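Local coordinates for protein ribosomal large subunit pseudouridine synthase D (Escherichia coli, PDB 1PRZ) that modifies 23S ribosomal RNA, probably by isomerising three of its uridines to pseudouridine, at residues F144-R149 against R184-A189; K121-A126 against D176-G181; A134-R139 against T159-V164; R91-E96 against L210-P215. All coordinates share one frame; numbering follows the deposited sequence.

Interaction 1 (F144-R149 against R184-A189); sequences FRVHTR and RPPKGA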
loop_
_atom_site.group_PDB
_atom_site.type_symbol
_atom_site.label_atom_id
_atom_site.label_comp_id
_atom_site.label_asym_id
_atom_site.label_seq_id
_atom_site.Cartn_x
_atom_site.Cartn_y
_atom_site.Cartn_z
ATOM N N PHE A 144 0.844 20.143 -1.437
ATOM C CA PHE A 144 2.232 20.542 -1.314
ATOM C C PHE A 144 2.473 21.339 -2.609
ATOM O O PHE A 144 1.603 21.383 -3.490
ATOM C CB PHE A 144 3.158 19.341 -1.195
ATOM C CG PHE A 144 2.867 18.474 0.027
ATOM C CD1 PHE A 144 2.830 19.026 1.321
ATOM C CD2 PHE A 144 2.659 17.115 -0.118
ATOM C CE1 PHE A 144 2.585 18.210 2.440
ATOM C CE2 PHE A 144 2.409 16.290 1.018
ATOM C CZ PHE A 144 2.375 16.849 2.278
ATOM N N ARG A 145 3.638 21.966 -2.755
ATOM C CA ARG A 145 3.849 22.772 -3.951
ATOM C C ARG A 145 3.739 22.022 -5.275
ATOM O O ARG A 145 3.003 22.441 -6.178
ATOM C CB ARG A 145 5.186 23.502 -3.861
ATOM C CG ARG A 145 5.144 24.648 -2.843
ATOM C CD ARG A 145 6.581 25.179 -2.626
ATOM N NE ARG A 145 7.085 25.655 -3.894
ATOM C CZ ARG A 145 8.365 25.890 -4.173
ATOM N NH1 ARG A 145 9.312 25.674 -3.276
ATOM N NH2 ARG A 145 8.676 26.378 -5.365
ATOM N N VAL A 146 4.452 20.915 -5.406
ATOM C CA VAL A 146 4.347 20.142 -6.630
ATOM C C VAL A 146 4.212 18.642 -6.328
ATOM O O VAL A 146 4.694 17.815 -7.098
ATOM C CB VAL A 146 5.559 20.371 -7.620
ATOM C CG1 VAL A 146 5.613 21.840 -8.012
ATOM C CG2 VAL A 146 6.887 19.891 -7.008
ATOM N N HIS A 147 3.528 18.333 -5.214
ATOM C CA HIS A 147 3.220 16.959 -4.762
ATOM C C HIS A 147 1.887 17.096 -4.033
ATOM O O HIS A 147 1.482 18.189 -3.691
ATOM C CB HIS A 147 4.281 16.422 -3.801
ATOM C CG HIS A 147 5.656 16.353 -4.401
ATOM N ND1 HIS A 147 6.084 15.284 -5.169
ATOM C CD2 HIS A 147 6.680 17.246 -4.391
ATOM C CE1 HIS A 147 7.310 15.524 -5.610
ATOM N NE2 HIS A 147 7.693 16.704 -5.152
ATOM N N THR A 148 1.198 15.981 -3.820
ATOM C CA THR A 148 -0.095 16.020 -3.160
ATOM C C THR A 148 -0.211 14.773 -2.273
ATOM O O THR A 148 0.158 13.671 -2.688
ATOM C CB THR A 148 -1.204 15.981 -4.212
ATOM O OG1 THR A 148 -1.026 17.079 -5.117
ATOM C CG2 THR A 148 -2.601 16.053 -3.552
ATOM N N ARG A 149 -0.693 14.962 -1.049
ATOM C CA ARG A 149 -0.895 13.844 -0.134
ATOM C C ARG A 149 -2.344 13.354 -0.335
ATOM O O ARG A 149 -3.292 14.153 -0.299
ATOM C CB ARG A 149 -0.688 14.269 1.332
ATOM C CG ARG A 149 -0.924 13.127 2.317
ATOM C CD ARG A 149 -0.336 13.407 3.718
ATOM N NE ARG A 149 -0.964 14.517 4.446
ATOM C CZ ARG A 149 -2.019 14.394 5.265
ATOM N NH1 ARG A 149 -2.591 13.201 5.458
ATOM N NH2 ARG A 149 -2.457 15.446 5.958
ATOM N N ARG A 184 11.459 15.425 -8.944
ATOM C CA ARG A 184 11.530 16.784 -9.429
ATOM C C ARG A 184 11.174 17.731 -8.308
ATOM O O ARG A 184 9.994 18.015 -8.070
ATOM C CB ARG A 184 10.569 16.970 -10.594
ATOM C CG ARG A 184 11.024 16.265 -11.841
ATOM C CD ARG A 184 10.019 16.484 -12.968
ATOM N NE ARG A 184 9.237 15.277 -13.250
ATOM C CZ ARG A 184 7.901 15.237 -13.276
ATOM N NH1 ARG A 184 7.188 16.344 -13.028
ATOM N NH2 ARG A 184 7.279 14.094 -13.570
ATOM N N PRO A 185 12.190 18.218 -7.582
ATOM C CA PRO A 185 11.954 19.148 -6.477
ATOM C C PRO A 185 11.494 20.495 -7.052
ATOM O O PRO A 185 11.847 20.838 -8.188
ATOM C CB PRO A 185 13.325 19.226 -5.803
ATOM C CG PRO A 185 14.262 19.067 -6.953
ATOM C CD PRO A 185 13.630 17.956 -7.756
ATOM N N PRO A 186 10.666 21.249 -6.298
ATOM C CA PRO A 186 10.190 22.556 -6.775
ATOM C C PRO A 186 11.316 23.598 -6.692
ATOM O O PRO A 186 12.246 23.453 -5.899
ATOM C CB PRO A 186 9.025 22.871 -5.827
ATOM C CG PRO A 186 9.458 22.193 -4.518
ATOM C CD PRO A 186 10.020 20.868 -5.022
ATOM N N LYS A 187 11.226 24.645 -7.500
ATOM C CA LYS A 187 12.241 25.695 -7.489
ATOM C C LYS A 187 12.389 26.233 -6.088
ATOM O O LYS A 187 11.399 26.508 -5.412
ATOM C CB LYS A 187 11.824 26.853 -8.379
ATOM C CG LYS A 187 12.859 27.983 -8.491
ATOM C CD LYS A 187 12.347 29.100 -9.417
ATOM C CE LYS A 187 11.520 28.540 -10.598
ATOM N NZ LYS A 187 12.223 27.470 -11.419
ATOM N N GLY A 188 13.620 26.388 -5.641
ATOM C CA GLY A 188 13.805 26.955 -4.330
ATOM C C GLY A 188 13.624 25.977 -3.202
ATOM O O GLY A 188 13.627 26.384 -2.042
ATOM N N ALA A 189 13.465 24.697 -3.519
ATOM C CA ALA A 189 13.324 23.701 -2.469
ATOM C C ALA A 189 14.595 23.712 -1.606
ATOM O O ALA A 189 15.703 23.918 -2.116
ATOM C CB ALA A 189 13.108 22.319 -3.080
HETATM O O HOH W 1 6.810 17.050 -8.943
#

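Interaction 2 (K121-A126 against D176-G181); sequences KRTHMA and DPVYGG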
loop_
_atom_site.group_PDB
_atom_site.type_symbol
_atom_site.label_atom_id
_atom_site.label_comp_id
_atom_site.label_asym_id
_atom_site.label_seq_id
_atom_site.Cartn_x
_atom_site.Cartn_y
_atom_site.Cartn_z
ATOM N N LYS A 121 6.446 -3.955 -21.296
ATOM C CA LYS A 121 7.256 -3.757 -20.098
ATOM C C LYS A 121 6.702 -4.759 -19.100
ATOM O O LYS A 121 5.694 -4.508 -18.416
ATOM C CB LYS A 121 7.113 -2.314 -19.604
ATOM C CG LYS A 121 7.588 -1.293 -20.652
ATOM C CD LYS A 121 7.870 0.089 -20.063
ATOM C CE LYS A 121 6.635 0.994 -20.093
ATOM N NZ LYS A 121 6.923 2.369 -19.480
ATOM N N ARG A 122 7.364 -5.910 -19.049
ATOM C CA ARG A 122 6.933 -7.016 -18.226
ATOM C C ARG A 122 6.969 -6.809 -16.717
ATOM O O ARG A 122 6.482 -7.647 -15.956
ATOM C CB ARG A 122 7.700 -8.271 -18.647
ATOM C CG ARG A 122 7.641 -8.534 -20.164
ATOM C CD ARG A 122 6.210 -8.594 -20.692
ATOM N NE ARG A 122 5.546 -9.822 -20.284
ATOM C CZ ARG A 122 4.248 -10.058 -20.407
ATOM N NH1 ARG A 122 3.752 -11.224 -20.012
ATOM N NH2 ARG A 122 3.436 -9.121 -20.897
ATOM N N THR A 123 7.533 -5.683 -16.293
ATOM C CA THR A 123 7.587 -5.317 -14.880
ATOM C C THR A 123 6.386 -4.394 -14.568
ATOM O O THR A 123 6.110 -4.091 -13.395
ATOM C CB THR A 123 8.856 -4.517 -14.557
ATOM O OG1 THR A 123 8.874 -3.323 -15.357
ATOM C CG2 THR A 123 10.113 -5.345 -14.848
ATOM N N HIS A 124 5.703 -3.926 -15.618
ATOM C CA HIS A 124 4.560 -3.019 -15.472
ATOM C C HIS A 124 3.168 -3.615 -15.692
ATOM O O HIS A 124 2.995 -4.639 -16.364
ATOM C CB HIS A 124 4.637 -1.824 -16.452
ATOM C CG HIS A 124 5.871 -0.983 -16.338
ATOM N ND1 HIS A 124 5.857 0.386 -16.532
ATOM C CD2 HIS A 124 7.161 -1.320 -16.105
ATOM C CE1 HIS A 124 7.089 0.852 -16.418
ATOM N NE2 HIS A 124 7.896 -0.163 -16.159
HETATM N N MSE A 125 2.179 -2.932 -15.121
HETATM C CA MSE A 125 0.772 -3.270 -15.322
HETATM C C MSE A 125 0.325 -2.072 -16.163
HETATM O O MSE A 125 1.075 -1.127 -16.314
HETATM C CB MSE A 125 -0.017 -3.274 -14.018
HETATM C CG MSE A 125 0.332 -4.379 -13.064
HETATM SE SE MSE A 125 0.147 -6.181 -13.843
HETATM C CE MSE A 125 -1.776 -6.203 -14.031
ATOM N N ALA A 126 -0.883 -2.102 -16.705
ATOM C CA ALA A 126 -1.346 -0.981 -17.520
ATOM C C ALA A 126 -2.855 -0.866 -17.553
ATOM O O ALA A 126 -3.587 -1.837 -17.327
ATOM C CB ALA A 126 -0.811 -1.098 -18.953
ATOM N N ASP A 176 8.239 5.728 -6.782
ATOM C CA ASP A 176 7.832 4.508 -7.465
ATOM C C ASP A 176 8.917 4.215 -8.508
ATOM O O ASP A 176 9.035 4.946 -9.483
ATOM C CB ASP A 176 6.498 4.724 -8.175
ATOM C CG ASP A 176 5.833 3.421 -8.574
ATOM O OD1 ASP A 176 6.551 2.515 -9.107
ATOM O OD2 ASP A 176 4.595 3.308 -8.347
ATOM N N PRO A 177 9.667 3.122 -8.331
ATOM C CA PRO A 177 10.733 2.784 -9.272
ATOM C C PRO A 177 10.226 2.250 -10.608
ATOM O O PRO A 177 10.998 2.145 -11.577
ATOM C CB PRO A 177 11.563 1.756 -8.486
ATOM C CG PRO A 177 10.520 1.017 -7.694
ATOM C CD PRO A 177 9.530 2.095 -7.272
ATOM N N VAL A 178 8.931 1.928 -10.677
ATOM C CA VAL A 178 8.366 1.399 -11.909
ATOM C C VAL A 178 7.595 2.468 -12.701
ATOM O O VAL A 178 7.904 2.762 -13.867
ATOM C CB VAL A 178 7.409 0.197 -11.608
ATOM C CG1 VAL A 178 6.768 -0.298 -12.909
ATOM C CG2 VAL A 178 8.184 -0.951 -10.932
ATOM N N TYR A 179 6.596 3.064 -12.060
ATOM C CA TYR A 179 5.758 4.060 -12.720
ATOM C C TYR A 179 6.250 5.501 -12.602
ATOM O O TYR A 179 5.841 6.380 -13.371
ATOM C CB TYR A 179 4.346 3.948 -12.179
ATOM C CG TYR A 179 3.806 2.562 -12.319
ATOM C CD1 TYR A 179 3.396 2.078 -13.566
ATOM C CD2 TYR A 179 3.762 1.696 -11.219
ATOM C CE1 TYR A 179 2.959 0.774 -13.723
ATOM C CE2 TYR A 179 3.329 0.391 -11.359
ATOM C CZ TYR A 179 2.932 -0.064 -12.628
ATOM O OH TYR A 179 2.572 -1.376 -12.795
ATOM N N GLY A 180 7.124 5.751 -11.643
ATOM C CA GLY A 180 7.633 7.097 -11.477
ATOM C C GLY A 180 8.898 7.392 -12.276
ATOM O O GLY A 180 9.616 6.488 -12.730
ATOM N N GLY A 181 9.168 8.674 -12.461
ATOM C CA GLY A 181 10.371 9.071 -13.168
ATOM C C GLY A 181 11.309 9.609 -12.106
ATOM O O GLY A 181 11.183 9.244 -10.931
#

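Interaction 3 (A134-R139 against T159-V164); sequences AVTHYR and THQIRV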
loop_
_atom_site.group_PDB
_atom_site.type_symbol
_atom_site.label_atom_id
_atom_site.label_comp_id
_atom_site.label_asym_id
_atom_site.label_seq_id
_atom_site.Cartn_x
_atom_site.Cartn_y
_atom_site.Cartn_z
ATOM N N ALA A 134 -11.267 -2.253 -12.554
ATOM C CA ALA A 134 -10.588 -1.751 -11.369
ATOM C C ALA A 134 -11.122 -0.363 -11.040
ATOM O O ALA A 134 -11.309 0.482 -11.918
ATOM C CB ALA A 134 -9.089 -1.708 -11.607
ATOM N N VAL A 135 -11.364 -0.135 -9.759
ATOM C CA VAL A 135 -11.906 1.132 -9.308
ATOM C C VAL A 135 -11.132 1.555 -8.058
ATOM O O VAL A 135 -11.027 0.791 -7.084
ATOM C CB VAL A 135 -13.423 0.991 -8.946
ATOM C CG1 VAL A 135 -13.979 2.333 -8.449
ATOM C CG2 VAL A 135 -14.233 0.536 -10.171
ATOM N N THR A 136 -10.579 2.767 -8.118
ATOM C CA THR A 136 -9.833 3.350 -7.015
ATOM C C THR A 136 -10.433 4.708 -6.708
ATOM O O THR A 136 -10.616 5.517 -7.612
ATOM C CB THR A 136 -8.359 3.612 -7.379
ATOM O OG1 THR A 136 -7.717 2.378 -7.693
ATOM C CG2 THR A 136 -7.637 4.306 -6.196
ATOM N N HIS A 137 -10.723 4.959 -5.440
ATOM C CA HIS A 137 -11.289 6.256 -5.034
ATOM C C HIS A 137 -10.191 6.998 -4.303
ATOM O O HIS A 137 -9.474 6.384 -3.507
ATOM C CB HIS A 137 -12.478 6.069 -4.073
ATOM C CG HIS A 137 -13.600 5.278 -4.667
ATOM N ND1 HIS A 137 -14.281 5.699 -5.787
ATOM C CD2 HIS A 137 -14.103 4.058 -4.349
ATOM C CE1 HIS A 137 -15.154 4.769 -6.144
ATOM N NE2 HIS A 137 -15.068 3.765 -5.290
ATOM N N TYR A 138 -10.071 8.301 -4.551
ATOM C CA TYR A 138 -9.033 9.076 -3.894
ATOM C C TYR A 138 -9.501 10.468 -3.465
ATOM O O TYR A 138 -10.358 11.079 -4.123
ATOM C CB TYR A 138 -7.790 9.177 -4.796
ATOM C CG TYR A 138 -8.002 9.913 -6.107
ATOM C CD1 TYR A 138 -7.635 11.260 -6.249
ATOM C CD2 TYR A 138 -8.569 9.273 -7.199
ATOM C CE1 TYR A 138 -7.833 11.953 -7.456
ATOM C CE2 TYR A 138 -8.763 9.959 -8.415
ATOM C CZ TYR A 138 -8.393 11.288 -8.528
ATOM O OH TYR A 138 -8.551 11.945 -9.722
ATOM N N ARG A 139 -8.943 10.929 -2.336
ATOM C CA ARG A 139 -9.239 12.238 -1.721
ATOM C C ARG A 139 -7.907 12.964 -1.508
ATOM O O ARG A 139 -6.906 12.338 -1.127
ATOM C CB ARG A 139 -9.810 12.083 -0.294
ATOM C CG ARG A 139 -11.103 11.324 -0.070
ATOM C CD ARG A 139 -11.451 11.397 1.443
ATOM N NE ARG A 139 -10.889 10.290 2.241
ATOM C CZ ARG A 139 -10.565 10.334 3.534
ATOM N NH1 ARG A 139 -10.707 11.446 4.273
ATOM N NH2 ARG A 139 -10.090 9.221 4.117
ATOM N N THR A 159 -3.354 -6.032 -9.134
ATOM C CA THR A 159 -1.905 -5.874 -9.059
ATOM C C THR A 159 -1.493 -4.430 -9.425
ATOM O O THR A 159 -1.871 -3.920 -10.484
ATOM C CB THR A 159 -1.195 -6.907 -10.011
ATOM O OG1 THR A 159 -1.510 -8.245 -9.575
ATOM C CG2 THR A 159 0.326 -6.699 -9.994
ATOM N N HIS A 160 -0.745 -3.782 -8.521
ATOM C CA HIS A 160 -0.260 -2.415 -8.685
ATOM C C HIS A 160 -1.409 -1.431 -8.912
ATOM O O HIS A 160 -1.184 -0.333 -9.418
ATOM C CB HIS A 160 0.678 -2.295 -9.900
ATOM C CG HIS A 160 1.958 -3.069 -9.794
ATOM N ND1 HIS A 160 2.897 -3.067 -10.803
ATOM C CD2 HIS A 160 2.445 -3.883 -8.827
ATOM C CE1 HIS A 160 3.906 -3.852 -10.461
ATOM N NE2 HIS A 160 3.656 -4.361 -9.269
ATOM N N GLN A 161 -2.622 -1.796 -8.505
ATOM C CA GLN A 161 -3.763 -0.939 -8.786
ATOM C C GLN A 161 -3.570 0.545 -8.482
ATOM O O GLN A 161 -3.715 1.367 -9.366
ATOM C CB GLN A 161 -5.030 -1.442 -8.078
ATOM C CG GLN A 161 -6.284 -0.736 -8.617
ATOM C CD GLN A 161 -7.568 -1.302 -8.063
ATOM O OE1 GLN A 161 -7.788 -2.509 -8.094
ATOM N NE2 GLN A 161 -8.436 -0.421 -7.552
ATOM N N ILE A 162 -3.271 0.902 -7.237
ATOM C CA ILE A 162 -3.108 2.330 -6.932
ATOM C C ILE A 162 -1.951 2.954 -7.727
ATOM O O ILE A 162 -2.083 4.038 -8.298
ATOM C CB ILE A 162 -2.866 2.560 -5.441
ATOM C CG1 ILE A 162 -4.163 2.283 -4.666
ATOM C CG2 ILE A 162 -2.366 4.027 -5.199
ATOM C CD1 ILE A 162 -3.985 2.357 -3.169
ATOM N N ARG A 163 -0.824 2.267 -7.783
ATOM C CA ARG A 163 0.297 2.810 -8.521
ATOM C C ARG A 163 -0.011 3.045 -10.011
ATOM O O ARG A 163 0.357 4.099 -10.562
ATOM C CB ARG A 163 1.497 1.886 -8.424
ATOM C CG ARG A 163 2.123 1.817 -7.090
ATOM C CD ARG A 163 3.568 1.365 -7.345
ATOM N NE ARG A 163 3.720 -0.012 -7.095
ATOM C CZ ARG A 163 4.767 -0.730 -7.470
ATOM N NH1 ARG A 163 5.799 -0.201 -8.146
ATOM N NH2 ARG A 163 4.771 -1.984 -7.116
ATOM N N VAL A 164 -0.662 2.075 -10.665
ATOM C CA VAL A 164 -0.931 2.248 -12.096
ATOM C C VAL A 164 -2.070 3.237 -12.346
ATOM O O VAL A 164 -2.011 4.013 -13.289
ATOM C CB VAL A 164 -1.184 0.897 -12.830
ATOM C CG1 VAL A 164 -2.542 0.326 -12.495
ATOM C CG2 VAL A 164 -1.085 1.135 -14.353
#

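Interaction 4 (R91-E96 against L210-P215); sequences REITRE and LRLYHP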
loop_
_atom_site.group_PDB
_atom_site.type_symbol
_atom_site.label_atom_id
_atom_site.label_comp_id
_atom_site.label_asym_id
_atom_site.label_seq_id
_atom_site.Cartn_x
_atom_site.Cartn_y
_atom_site.Cartn_z
ATOM N N ARG A 91 -16.302 -7.498 -2.104
ATOM C CA ARG A 91 -15.824 -6.127 -1.892
ATOM C C ARG A 91 -16.368 -5.549 -0.609
ATOM O O ARG A 91 -16.820 -4.404 -0.600
ATOM C CB ARG A 91 -16.246 -5.216 -3.064
ATOM C CG ARG A 91 -15.857 -5.790 -4.411
ATOM C CD ARG A 91 -16.210 -4.876 -5.572
ATOM N NE ARG A 91 -15.854 -5.550 -6.816
ATOM C CZ ARG A 91 -15.857 -4.986 -8.018
ATOM N NH1 ARG A 91 -16.195 -3.704 -8.160
ATOM N NH2 ARG A 91 -15.547 -5.729 -9.079
ATOM N N GLU A 92 -16.324 -6.334 0.472
ATOM C CA GLU A 92 -16.816 -5.910 1.783
ATOM C C GLU A 92 -15.700 -5.629 2.799
ATOM O O GLU A 92 -15.948 -5.476 3.993
ATOM C CB GLU A 92 -17.756 -6.967 2.358
ATOM C CG GLU A 92 -18.885 -7.333 1.412
ATOM C CD GLU A 92 -19.814 -8.394 1.980
ATOM O OE1 GLU A 92 -19.327 -9.456 2.422
ATOM O OE2 GLU A 92 -21.044 -8.167 1.969
ATOM N N ILE A 93 -14.461 -5.596 2.332
ATOM C CA ILE A 93 -13.357 -5.270 3.225
ATOM C C ILE A 93 -12.839 -3.865 2.859
ATOM O O ILE A 93 -12.477 -3.609 1.705
ATOM C CB ILE A 93 -12.228 -6.319 3.117
ATOM C CG1 ILE A 93 -12.752 -7.691 3.599
ATOM C CG2 ILE A 93 -11.033 -5.900 3.973
ATOM C CD1 ILE A 93 -11.676 -8.723 3.789
ATOM N N THR A 94 -12.851 -2.939 3.812
ATOM C CA THR A 94 -12.334 -1.590 3.527
ATOM C C THR A 94 -10.800 -1.552 3.679
ATOM O O THR A 94 -10.254 -1.879 4.749
ATOM C CB THR A 94 -12.922 -0.555 4.489
ATOM O OG1 THR A 94 -14.355 -0.599 4.409
ATOM C CG2 THR A 94 -12.404 0.846 4.142
ATOM N N ARG A 95 -10.120 -1.162 2.607
ATOM C CA ARG A 95 -8.658 -1.042 2.642
ATOM C C ARG A 95 -8.302 0.393 2.237
ATOM O O ARG A 95 -8.399 0.754 1.060
ATOM C CB ARG A 95 -8.001 -2.058 1.700
ATOM C CG ARG A 95 -8.096 -3.496 2.210
ATOM C CD ARG A 95 -7.626 -4.489 1.164
ATOM N NE ARG A 95 -8.587 -4.703 0.081
ATOM C CZ ARG A 95 -8.383 -5.537 -0.943
ATOM N NH1 ARG A 95 -7.253 -6.234 -1.024
ATOM N NH2 ARG A 95 -9.301 -5.676 -1.905
ATOM N N GLU A 96 -7.914 1.201 3.226
ATOM C CA GLU A 96 -7.569 2.593 2.957
ATOM C C GLU A 96 -6.051 2.791 2.934
ATOM O O GLU A 96 -5.318 2.149 3.680
ATOM C CB GLU A 96 -8.230 3.483 4.016
ATOM C CG GLU A 96 -7.999 4.953 3.823
ATOM C CD GLU A 96 -8.809 5.758 4.813
ATOM O OE1 GLU A 96 -8.386 5.830 6.002
ATOM O OE2 GLU A 96 -9.870 6.272 4.382
ATOM N N LEU A 210 -7.760 -0.646 7.915
ATOM C CA LEU A 210 -8.364 -1.854 7.422
ATOM C C LEU A 210 -9.597 -2.112 8.285
ATOM O O LEU A 210 -9.503 -2.122 9.506
ATOM C CB LEU A 210 -7.363 -2.988 7.567
ATOM C CG LEU A 210 -7.890 -4.364 7.235
ATOM C CD1 LEU A 210 -8.289 -4.390 5.788
ATOM C CD2 LEU A 210 -6.791 -5.387 7.533
ATOM N N ARG A 211 -10.740 -2.302 7.649
ATOM C CA ARG A 211 -11.959 -2.541 8.410
ATOM C C ARG A 211 -12.708 -3.735 7.794
ATOM O O ARG A 211 -12.744 -3.900 6.575
ATOM C CB ARG A 211 -12.807 -1.263 8.406
ATOM C CG ARG A 211 -14.109 -1.352 9.175
ATOM C CD ARG A 211 -15.044 -0.224 8.707
ATOM N NE ARG A 211 -14.554 1.072 9.141
ATOM C CZ ARG A 211 -14.643 2.202 8.427
ATOM N NH1 ARG A 211 -15.207 2.191 7.225
ATOM N NH2 ARG A 211 -14.177 3.341 8.943
ATOM N N LEU A 212 -13.283 -4.583 8.639
ATOM C CA LEU A 212 -13.982 -5.740 8.120
ATOM C C LEU A 212 -14.931 -6.320 9.165
ATOM O O LEU A 212 -14.881 -5.954 10.337
ATOM C CB LEU A 212 -12.964 -6.813 7.687
ATOM C CG LEU A 212 -12.009 -7.350 8.770
ATOM C CD1 LEU A 212 -12.700 -8.340 9.707
ATOM C CD2 LEU A 212 -10.809 -8.026 8.093
ATOM N N TYR A 213 -15.821 -7.192 8.715
ATOM C CA TYR A 213 -16.724 -7.883 9.639
ATOM C C TYR A 213 -15.970 -9.171 9.949
ATOM O O TYR A 213 -15.650 -9.958 9.045
ATOM C CB TYR A 213 -18.057 -8.203 8.978
ATOM C CG TYR A 213 -18.875 -6.968 8.707
ATOM C CD1 TYR A 213 -19.443 -6.230 9.754
ATOM C CD2 TYR A 213 -19.039 -6.499 7.399
ATOM C CE1 TYR A 213 -20.157 -5.045 9.507
ATOM C CE2 TYR A 213 -19.747 -5.315 7.139
ATOM C CZ TYR A 213 -20.296 -4.599 8.188
ATOM O OH TYR A 213 -20.975 -3.427 7.895
ATOM N N HIS A 214 -15.654 -9.363 11.224
ATOM C CA HIS A 214 -14.885 -10.535 11.653
ATOM C C HIS A 214 -15.505 -11.779 11.002
ATOM O O HIS A 214 -16.698 -12.021 11.127
ATOM C CB HIS A 214 -14.885 -10.625 13.177
ATOM C CG HIS A 214 -13.933 -11.638 13.718
ATOM N ND1 HIS A 214 -14.208 -12.989 13.720
ATOM C CD2 HIS A 214 -12.688 -11.504 14.234
ATOM C CE1 HIS A 214 -13.171 -13.643 14.215
ATOM N NE2 HIS A 214 -12.235 -12.766 14.537
ATOM N N PRO A 215 -14.675 -12.589 10.318
ATOM C CA PRO A 215 -15.126 -13.799 9.627
ATOM C C PRO A 215 -15.899 -14.810 10.458
ATOM O O PRO A 215 -16.690 -15.565 9.898
ATOM C CB PRO A 215 -13.835 -14.355 9.027
ATOM C CG PRO A 215 -12.831 -14.012 10.063
ATOM C CD PRO A 215 -13.206 -12.581 10.424
HETATM O O HOH W 2 -16.046 -7.690 5.687
#

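Interaction 1 (F144-R149 against R184-A189)
A type II beta turn from Pro186 to Ala189 receives the side chain of Arg145, which reaches out from the tight hairpin connection between strands 135-143 and 147-154. A bend at chi3 (60°) in a chain otherwise extended beyond CB lays the guanidinium over the proline, with Pro186 CB 3.5 Å above its plane and over its centre. At the edge of the same group Arg145 NH2 donates to a lone pair of Lys187 O at 2.7 Å, the oxygen lying nearly in the guanidinium plane; the bond from Arg145 NH1 to that oxygen is weak. NH1 also forms a salt bridge with Asp241 of helix 229-244. Lys187 O is likely to lose its donors, and Asp241 its mate, with an alanine in place of Arg145. Alongside, Val146 CG2 packs on Pro186 CD at 3.8 Å. Gly188 takes the third turn position with positive phi (81°), where a side chain would press on the preceding carbonyl oxygen: the signature of a type II turn, here held against a beta hairpin.

Interaction 2 (K121-A126 against D176-G181)
Val178 and Tyr179 meet His124 and Met125 through groups set at contrasting angles, a compact example of how one loop can grip another. Val178 points its CG1 methyl at the His124 ring almost along the normal, 3.4 Å from the ring centroid, in a CH-pi contact; Lys121 CB covers the opposite face. With CG1 trans to the backbone N (chi1 177°), the same methyl also lies 3.7 Å above the plane of the Tyr179 ring, so it is wedged between the two aromatic groups. The rings themselves meet obliquely, their planes at 69° and their centroids 5.3 Å apart. Tyr179 runs past His124 and uses its hydroxyl: Met125 N, close to the ring plane, donates to Tyr179 OH at 2.8 Å and 151°. The hydroxyl is also hydrogen-bonded to His160. Behind these side chains, Asp176 OD1 shapes the loop as an Asx turn, accepting from Val178 N at 2.9 Å through its anti lone pair and from Tyr179 N at 3.0 Å from above the carboxylate plane. Arg163 adds a salt bridge to this oxygen. The chemistry implies a tyrosine fixed at both ends, its backbone by the aspartate and its hydroxyl by two polar partners, about 7 Å from the side chain of Asp65, the probable active-site residue.

Interaction 3 (A134-R139 against T159-V164)
Gln161 holds CG trans to its own backbone N (chi1 -167°) and extends from the first turn of helix 161-168 toward the start of strand 135-143, while Thr136 turns OG1 away from its carbonyl carbon (chi1 -62°) to receive it. The two side chains run alongside each other, pointing opposite ways, and Gln161 NE2 donates to Thr136 OG1 at 2.9 Å in a nearly straight bond (175°), although the position of that hydroxyl is less certain. The same nitrogen reaches Val135 O at 2.9 Å, at an angle that makes the bond weak. At the other end of the amide, Gln161 OE1 accepts from Arg158 N and is hydrogen-bonded to Thr156 OG1. Ala134 CB lies 3.8 Å from Gln161 OE1, and Thr136 CG2 approaches Ile162 CG1 at 4.3 Å. A leucine in place of Gln161 would probably leave Arg158 N without this acceptor and cost the hydroxyl of Thr136 its amide partner. Next along the helix, Arg163 forms a salt bridge with Asp65, which is catalytic by similarity. Both ends of one amide are thus in use: its oxygen holds the loop leading into the helix, and its nitrogen probably ties the helix start to the strand.

Interaction 4 (R91-E96 against L210-P215)
Thr94 and Arg211 form an antiparallel hydrogen-bonded pair where strands 94-96 and 210-213 run at 177°, their axes 4.9 Å apart. Thr94 N donates to Arg211 O at 2.9 Å and Arg211 N returns a bond to Thr94 O at 3.0 Å. On the face carrying this pair the side chains lie alongside each other, Thr94 CB 4.0 Å from Arg211 CB, and the arginine continues to a salt bridge with Glu222 of strand 220-224. On the face of Leu210 and Arg95, a non-hydrogen-bonded pair, carbon atoms make the contacts. Leu210 has CG trans to its backbone N (chi1 174°), and its CD1 meets Arg95 CG at 3.7 Å and, packing beside it, Ile93 CG2 at 3.6 Å. Ile93 and Arg95 also touch Leu88 of helix 78-89. Just before strand 94-102 begins, a water accepts from Tyr213 N and donates to Glu92 O at 2.8 Å, carrying the pairing on beyond the direct bonds. Such cross-strand pairing, with a helix against one face, is typical of the antiparallel sheet at the heart of pseudouridine synthases.

The four contacts illustrate how chemistry follows place around one large antiparallel sheet. Interaction 3 is the most buried and centres on the side-chain amide of Gln161, whereas interaction 2 is a surface contact between loops, built on CH-pi packing and a tyrosine hydroxyl. These two touch through polar links from Tyr179 and Asp176 to the start of helix 161-168, in the neighbourhood of Asp65. Interaction 4, within the sheet, relies on regular backbone bonds and meets interaction 3 through a salt bridge between Arg139 and Glu96. Interaction 1, partly buried and about 34 Å from interaction 4 between centres, lies away from that site; there an arginine side chain, not backbone pairing, makes the main polar link across the contact.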